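Local coordinates for protein pumilio homolog 23 (Arabidopsis thaliana, PDB 5WZK) that binds RNA sequence-specifically, recognising a segment of 18S rRNA through pumilio repeats stacked into a right-handed superhelix, and probably regulates translation and mRNA stability, at residues A[426-431]-A[461-466]; A[469-474]-A[502-507]. One frame throughout, in Å; residues are numbered along the deposited sequence.

Interaction 1: A[426-431]-A[461-466]; sequences TAKDSS and GELSLH. With nucleotides of chain B.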
loop_
_atom_site.group_PDB
_atom_site.type_symbol
_atom_site.label_atom_id
_atom_site.label_comp_id
_atom_site.label_asym_id
_atom_site.label_seq_id
_atom_site.Cartn_x
_atom_site.Cartn_y
_atom_site.Cartn_z
ATOM N N THR A 426 -24.472 -7.863 -7.078
ATOM C CA THR A 426 -23.187 -7.229 -7.353
ATOM C C THR A 426 -23.100 -5.826 -6.751
ATOM O O THR A 426 -22.038 -5.410 -6.274
ATOM C CB THR A 426 -22.954 -7.180 -8.863
ATOM O OG1 THR A 426 -23.209 -8.467 -9.430
ATOM C CG2 THR A 426 -21.527 -6.776 -9.183
ATOM N N ALA A 427 -24.189 -5.059 -6.796
ATOM C CA ALA A 427 -24.104 -3.701 -6.268
ATOM C C ALA A 427 -24.026 -3.708 -4.754
ATOM O O ALA A 427 -23.406 -2.815 -4.161
ATOM C CB ALA A 427 -25.294 -2.867 -6.735
ATOM N N LYS A 428 -24.642 -4.708 -4.124
ATOM C CA LYS A 428 -24.612 -4.866 -2.683
ATOM C C LYS A 428 -23.301 -5.461 -2.182
ATOM O O LYS A 428 -23.113 -5.545 -0.968
ATOM C CB LYS A 428 -25.775 -5.755 -2.231
ATOM C CG LYS A 428 -27.161 -5.227 -2.582
ATOM C CD LYS A 428 -28.281 -6.032 -1.925
ATOM C CE LYS A 428 -29.652 -5.601 -2.478
ATOM N NZ LYS A 428 -30.861 -6.244 -1.845
ATOM N N ASP A 429 -22.418 -5.899 -3.078
ATOM C CA ASP A 429 -21.133 -6.466 -2.700
ATOM C C ASP A 429 -20.078 -5.376 -2.778
ATOM O O ASP A 429 -19.976 -4.679 -3.793
ATOM C CB ASP A 429 -20.763 -7.634 -3.618
ATOM C CG ASP A 429 -19.434 -8.295 -3.235
ATOM O OD1 ASP A 429 -18.348 -7.674 -3.408
ATOM O OD2 ASP A 429 -19.487 -9.449 -2.749
ATOM N N SER A 430 -19.284 -5.233 -1.720
ATOM C CA SER A 430 -18.465 -4.029 -1.650
ATOM C C SER A 430 -17.268 -4.068 -2.593
ATOM O O SER A 430 -16.637 -3.025 -2.801
ATOM C CB SER A 430 -18.023 -3.776 -0.209
ATOM O OG SER A 430 -17.331 -4.904 0.277
ATOM N N SER A 431 -16.958 -5.225 -3.181
ATOM C CA SER A 431 -16.063 -5.302 -4.333
ATOM C C SER A 431 -16.812 -5.196 -5.664
ATOM O O SER A 431 -16.335 -4.537 -6.596
ATOM C CB SER A 431 -15.278 -6.613 -4.316
ATOM O OG SER A 431 -14.330 -6.641 -3.275
ATOM N N GLY A 461 -33.332 1.681 -2.347
ATOM C CA GLY A 461 -33.608 1.696 -0.927
ATOM C C GLY A 461 -32.587 0.943 -0.095
ATOM O O GLY A 461 -31.840 1.578 0.660
ATOM N N GLU A 462 -32.538 -0.401 -0.213
ATOM C CA GLU A 462 -31.580 -1.171 0.582
ATOM C C GLU A 462 -30.148 -0.809 0.225
ATOM O O GLU A 462 -29.262 -0.859 1.087
ATOM C CB GLU A 462 -31.780 -2.687 0.420
ATOM C CG GLU A 462 -31.225 -3.505 1.653
ATOM C CD GLU A 462 -30.445 -4.806 1.310
ATOM O OE1 GLU A 462 -31.070 -5.836 0.958
ATOM O OE2 GLU A 462 -29.196 -4.806 1.417
ATOM N N LEU A 463 -29.899 -0.428 -1.029
ATOM C CA LEU A 463 -28.536 -0.122 -1.434
ATOM C C LEU A 463 -28.009 1.123 -0.726
ATOM O O LEU A 463 -26.842 1.166 -0.316
ATOM C CB LEU A 463 -28.477 0.035 -2.952
ATOM C CG LEU A 463 -27.126 -0.232 -3.618
ATOM C CD1 LEU A 463 -26.579 -1.628 -3.311
ATOM C CD2 LEU A 463 -27.288 -0.051 -5.101
ATOM N N SER A 464 -28.850 2.146 -0.563
ATOM C CA SER A 464 -28.397 3.369 0.090
ATOM C C SER A 464 -28.002 3.126 1.540
ATOM O O SER A 464 -27.192 3.879 2.099
ATOM C CB SER A 464 -29.503 4.422 0.042
ATOM O OG SER A 464 -30.598 4.011 0.843
ATOM N N LEU A 465 -28.583 2.096 2.168
ATOM C CA LEU A 465 -28.435 1.907 3.610
ATOM C C LEU A 465 -27.031 1.438 3.991
ATOM O O LEU A 465 -26.492 1.863 5.017
ATOM C CB LEU A 465 -29.503 0.938 4.103
ATOM C CG LEU A 465 -30.879 1.589 3.949
ATOM C CD1 LEU A 465 -32.002 0.658 4.355
ATOM C CD2 LEU A 465 -30.931 2.882 4.732
ATOM N N HIS A 466 -26.422 0.575 3.182
ATOM C CA HIS A 466 -25.021 0.216 3.352
ATOM C C HIS A 466 -24.105 1.376 2.927
ATOM O O HIS A 466 -24.500 2.301 2.208
ATOM C CB HIS A 466 -24.701 -1.050 2.552
ATOM P P A B 3 -16.594 -1.404 2.912
ATOM O OP1 A B 3 -17.992 -1.922 2.999
ATOM O OP2 A B 3 -15.728 -1.167 4.102
ATOM O "O5'" A B 3 -15.859 -2.433 1.955
ATOM C "C5'" A B 3 -14.505 -2.786 2.159
ATOM C "C4'" A B 3 -14.170 -3.993 1.342
ATOM O "O4'" A B 3 -14.626 -3.784 -0.013
ATOM C "C3'" A B 3 -12.696 -4.325 1.195
ATOM O "O3'" A B 3 -12.227 -5.069 2.299
ATOM C "C2'" A B 3 -12.666 -5.123 -0.099
ATOM O "O2'" A B 3 -13.093 -6.456 0.162
ATOM C "C1'" A B 3 -13.755 -4.418 -0.917
ATOM N N9 A B 3 -13.256 -3.394 -1.857
ATOM C C8 A B 3 -13.237 -2.037 -1.662
ATOM N N7 A B 3 -12.774 -1.369 -2.695
ATOM C C5 A B 3 -12.481 -2.334 -3.645
ATOM C C6 A B 3 -11.966 -2.272 -4.957
ATOM N N6 A B 3 -11.623 -1.154 -5.599
ATOM N N1 A B 3 -11.809 -3.436 -5.625
ATOM C C2 A B 3 -12.152 -4.577 -5.017
ATOM N N3 A B 3 -12.646 -4.765 -3.794
ATOM C C4 A B 3 -12.790 -3.591 -3.145
#
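Lys428 and Leu463 bring the two backbones closest, their CA atoms 6.3 Å apart, where the segment on helix 420-427 passes helix 460-465. Leucine methyls meet Ala427: Leu463 CD2 touches Ala427 CB at 3.8 Å, and Leu463 CD1 lies 3.5 Å from Ala427 O while also reaching Lys428 CG. Beyond that methyl the lysine chain runs extended, all its torsions past chi1 near 180°, to a salt bridge near the surface, with Lys428 NZ 2.8 Å from Glu462 OE1. The ammonium comes from above the carboxylate, 66° out of its plane, and the side chains cross at about a right angle. Asp429 caps the coming helix: its OD1 accepts from Ser431 N at 2.8 Å, and from Gly432 N, while OD2 takes Met389 N. These bonds probably help to fix the turn from which two serines reach the RNA. Ser430 OG donates to the ribose O4' of A3 of chain B at 2.9 Å, and Ser431 OG, itself bonded to Lys388 NZ, donates to the adenine N3 at 2.6 Å. Neighbouring helices packed side by side, with side chains leading into the next helix turned to the RNA, one to the base edge, are characteristic of the pumilio-repeat superhelix.

Interaction 2: A[469-474]-A[502-507]; sequences GSFTVE and TKQGPY. With nucleotides of chain B.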
loop_
_atom_site.group_PDB
_atom_site.type_symbol
_atom_site.label_atom_id
_atom_site.label_comp_id
_atom_site.label_asym_id
_atom_site.label_seq_id
_atom_site.Cartn_x
_atom_site.Cartn_y
_atom_site.Cartn_z
ATOM N N GLY A 469 -22.771 0.894 -0.955
ATOM C CA GLY A 469 -23.929 1.102 -1.804
ATOM C C GLY A 469 -24.374 2.551 -1.893
ATOM O O GLY A 469 -24.853 2.993 -2.945
ATOM N N SER A 470 -24.235 3.310 -0.802
ATOM C CA SER A 470 -24.586 4.724 -0.867
ATOM C C SER A 470 -23.868 5.407 -2.028
ATOM O O SER A 470 -24.476 6.190 -2.771
ATOM C CB SER A 470 -24.276 5.406 0.469
ATOM O OG SER A 470 -22.965 5.942 0.513
ATOM N N PHE A 471 -22.586 5.082 -2.232
ATOM C CA PHE A 471 -21.858 5.601 -3.390
ATOM C C PHE A 471 -22.482 5.141 -4.700
ATOM O O PHE A 471 -22.620 5.931 -5.644
ATOM C CB PHE A 471 -20.399 5.161 -3.343
ATOM C CG PHE A 471 -19.581 5.883 -2.321
ATOM C CD1 PHE A 471 -19.513 5.421 -1.013
ATOM C CD2 PHE A 471 -18.870 7.022 -2.664
ATOM C CE1 PHE A 471 -18.754 6.085 -0.069
ATOM C CE2 PHE A 471 -18.112 7.687 -1.721
ATOM C CZ PHE A 471 -18.056 7.217 -0.425
ATOM N N THR A 472 -22.856 3.864 -4.784
ATOM C CA THR A 472 -23.403 3.338 -6.025
ATOM C C THR A 472 -24.709 4.035 -6.394
ATOM O O THR A 472 -24.936 4.363 -7.563
ATOM C CB THR A 472 -23.592 1.825 -5.903
ATOM O OG1 THR A 472 -22.346 1.231 -5.534
ATOM C CG2 THR A 472 -24.048 1.218 -7.236
ATOM N N VAL A 473 -25.567 4.289 -5.410
ATOM C CA VAL A 473 -26.819 4.991 -5.682
ATOM C C VAL A 473 -26.543 6.346 -6.320
ATOM O O VAL A 473 -27.152 6.704 -7.331
ATOM C CB VAL A 473 -27.649 5.127 -4.395
ATOM C CG1 VAL A 473 -28.835 6.058 -4.620
ATOM C CG2 VAL A 473 -28.114 3.745 -3.933
ATOM N N GLU A 474 -25.603 7.108 -5.763
ATOM C CA GLU A 474 -25.345 8.435 -6.314
ATOM C C GLU A 474 -24.726 8.351 -7.702
ATOM O O GLU A 474 -25.053 9.150 -8.585
ATOM C CB GLU A 474 -24.441 9.258 -5.393
ATOM C CG GLU A 474 -23.850 10.478 -6.113
ATOM C CD GLU A 474 -23.199 11.492 -5.191
ATOM O OE1 GLU A 474 -22.750 11.106 -4.096
ATOM O OE2 GLU A 474 -23.138 12.682 -5.570
ATOM N N THR A 502 -27.653 6.667 9.221
ATOM C CA THR A 502 -26.434 5.949 8.829
ATOM C C THR A 502 -25.325 6.957 8.590
ATOM O O THR A 502 -25.529 8.164 8.701
ATOM C CB THR A 502 -26.620 5.093 7.573
ATOM O OG1 THR A 502 -26.944 5.935 6.459
ATOM C CG2 THR A 502 -27.698 4.046 7.775
ATOM N N LYS A 503 -24.134 6.446 8.254
ATOM C CA LYS A 503 -22.954 7.307 8.219
ATOM C C LYS A 503 -22.936 8.173 6.965
ATOM O O LYS A 503 -22.779 9.393 7.052
ATOM C CB LYS A 503 -21.680 6.470 8.333
ATOM N N GLN A 504 -23.111 7.573 5.790
ATOM C CA GLN A 504 -23.162 8.359 4.562
ATOM C C GLN A 504 -24.566 8.849 4.221
ATOM O O GLN A 504 -24.694 9.752 3.390
ATOM C CB GLN A 504 -22.600 7.552 3.384
ATOM C CG GLN A 504 -21.098 7.257 3.464
ATOM C CD GLN A 504 -20.227 8.506 3.319
ATOM O OE1 GLN A 504 -20.273 9.201 2.295
ATOM N NE2 GLN A 504 -19.421 8.790 4.347
ATOM N N GLY A 505 -25.604 8.300 4.862
ATOM C CA GLY A 505 -26.989 8.637 4.591
ATOM C C GLY A 505 -27.332 10.119 4.479
ATOM O O GLY A 505 -27.923 10.559 3.492
ATOM N N PRO A 506 -26.995 10.919 5.495
ATOM C CA PRO A 506 -27.307 12.356 5.404
ATOM C C PRO A 506 -26.672 13.046 4.208
ATOM O O PRO A 506 -27.315 13.904 3.593
ATOM C CB PRO A 506 -26.777 12.904 6.733
ATOM C CG PRO A 506 -26.897 11.738 7.665
ATOM C CD PRO A 506 -26.499 10.559 6.834
ATOM N N TYR A 507 -25.429 12.709 3.858
ATOM C CA TYR A 507 -24.842 13.265 2.644
ATOM C C TYR A 507 -25.674 12.898 1.418
ATOM O O TYR A 507 -26.005 13.755 0.587
ATOM C CB TYR A 507 -23.411 12.763 2.481
ATOM C CG TYR A 507 -22.818 12.997 1.104
ATOM C CD1 TYR A 507 -22.985 12.073 0.087
ATOM C CD2 TYR A 507 -22.078 14.137 0.827
ATOM C CE1 TYR A 507 -22.451 12.281 -1.168
ATOM C CE2 TYR A 507 -21.534 14.350 -0.431
ATOM C CZ TYR A 507 -21.727 13.416 -1.425
ATOM O OH TYR A 507 -21.189 13.607 -2.680
ATOM P P G B 2 -12.895 4.433 3.141
ATOM O OP1 G B 2 -13.536 5.654 2.563
ATOM O OP2 G B 2 -12.525 4.385 4.578
ATOM O "O5'" G B 2 -13.801 3.147 2.900
ATOM C "C5'" G B 2 -14.933 2.861 3.708
ATOM C "C4'" G B 2 -15.973 2.098 2.918
ATOM O "O4'" G B 2 -16.531 2.948 1.867
ATOM C "C3'" G B 2 -15.463 0.847 2.204
ATOM O "O3'" G B 2 -16.561 -0.044 2.083
ATOM C "C2'" G B 2 -15.143 1.385 0.817
ATOM O "O2'" G B 2 -15.049 0.414 -0.207
ATOM C "C1'" G B 2 -16.328 2.321 0.610
ATOM N N9 G B 2 -16.132 3.315 -0.450
ATOM C C8 G B 2 -15.326 4.426 -0.496
ATOM N N7 G B 2 -15.401 5.068 -1.633
ATOM C C5 G B 2 -16.293 4.317 -2.384
ATOM C C6 G B 2 -16.763 4.498 -3.703
ATOM O O6 G B 2 -16.457 5.409 -4.485
ATOM N N1 G B 2 -17.661 3.493 -4.068
ATOM C C2 G B 2 -18.052 2.449 -3.259
ATOM N N2 G B 2 -18.927 1.559 -3.748
ATOM N N3 G B 2 -17.611 2.276 -2.030
ATOM C C4 G B 2 -16.749 3.241 -1.668
#
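Van der Waals contact joins Ser470 to Gln504, the pair with the nearest CA atoms at 6.7 Å. Here the glutamine methylene does the touching: Gln504 CB lies 3.3 Å from Ser470 OG, a hydroxyl whose hydrogen bond goes back along its own helix to Thr467 O. Aromatic contact follows one residue on. The ring of Phe471 lies face-on to the guanine of G2 of chain B, with the base atom C5 3.5 Å above the ring plane and over its centre. Gln504 OE1, at the end of a side chain bent at chi2 (-68°), approaches the same ring obliquely, 4.0 Å from Phe471 CZ. The display of side chains to successive nucleotides from the helices lining the concave face is the hallmark of PUF proteins, whose repeats form a half donut. Polar contacts lie further along the helix. Glu474 OE1 meets Tyr507 at the ring edge, in its plane, 3.2 Å from CE1, and accepts a weak hydrogen bond from Tyr507 OH at 3.3 Å; carboxylate and ring planes stand 45° apart. In the turn leading into helix 505-511, Thr502 OG1 accepts a weak capping bond from Gly505 N at 3.2 Å and is also hydrogen-bonded to Leu499 O.

In the fold
Following the chain from the N terminus, interaction 1 opens on helix 420-427 and closes a mostly helical loop at helix 460-465, joining Pumilio repeat 7 to repeat 8. Interaction 2 opens just afterwards, on helix 467-478, and closes at the segment leading into helix 505-511, passing the link onward from repeat 8. The loops neither nest nor cross: they stand in series, with centres 9 Å apart. They are directly coupled because helices 460-465 and 467-478 follow each other, and Val473 packs on Leu463 while Leu465 O touches Thr502 CG2. The general principle is repetition: each helix layer rests on the next, and consecutive layers hold consecutive nucleotides, here A3 and then G2 of chain B.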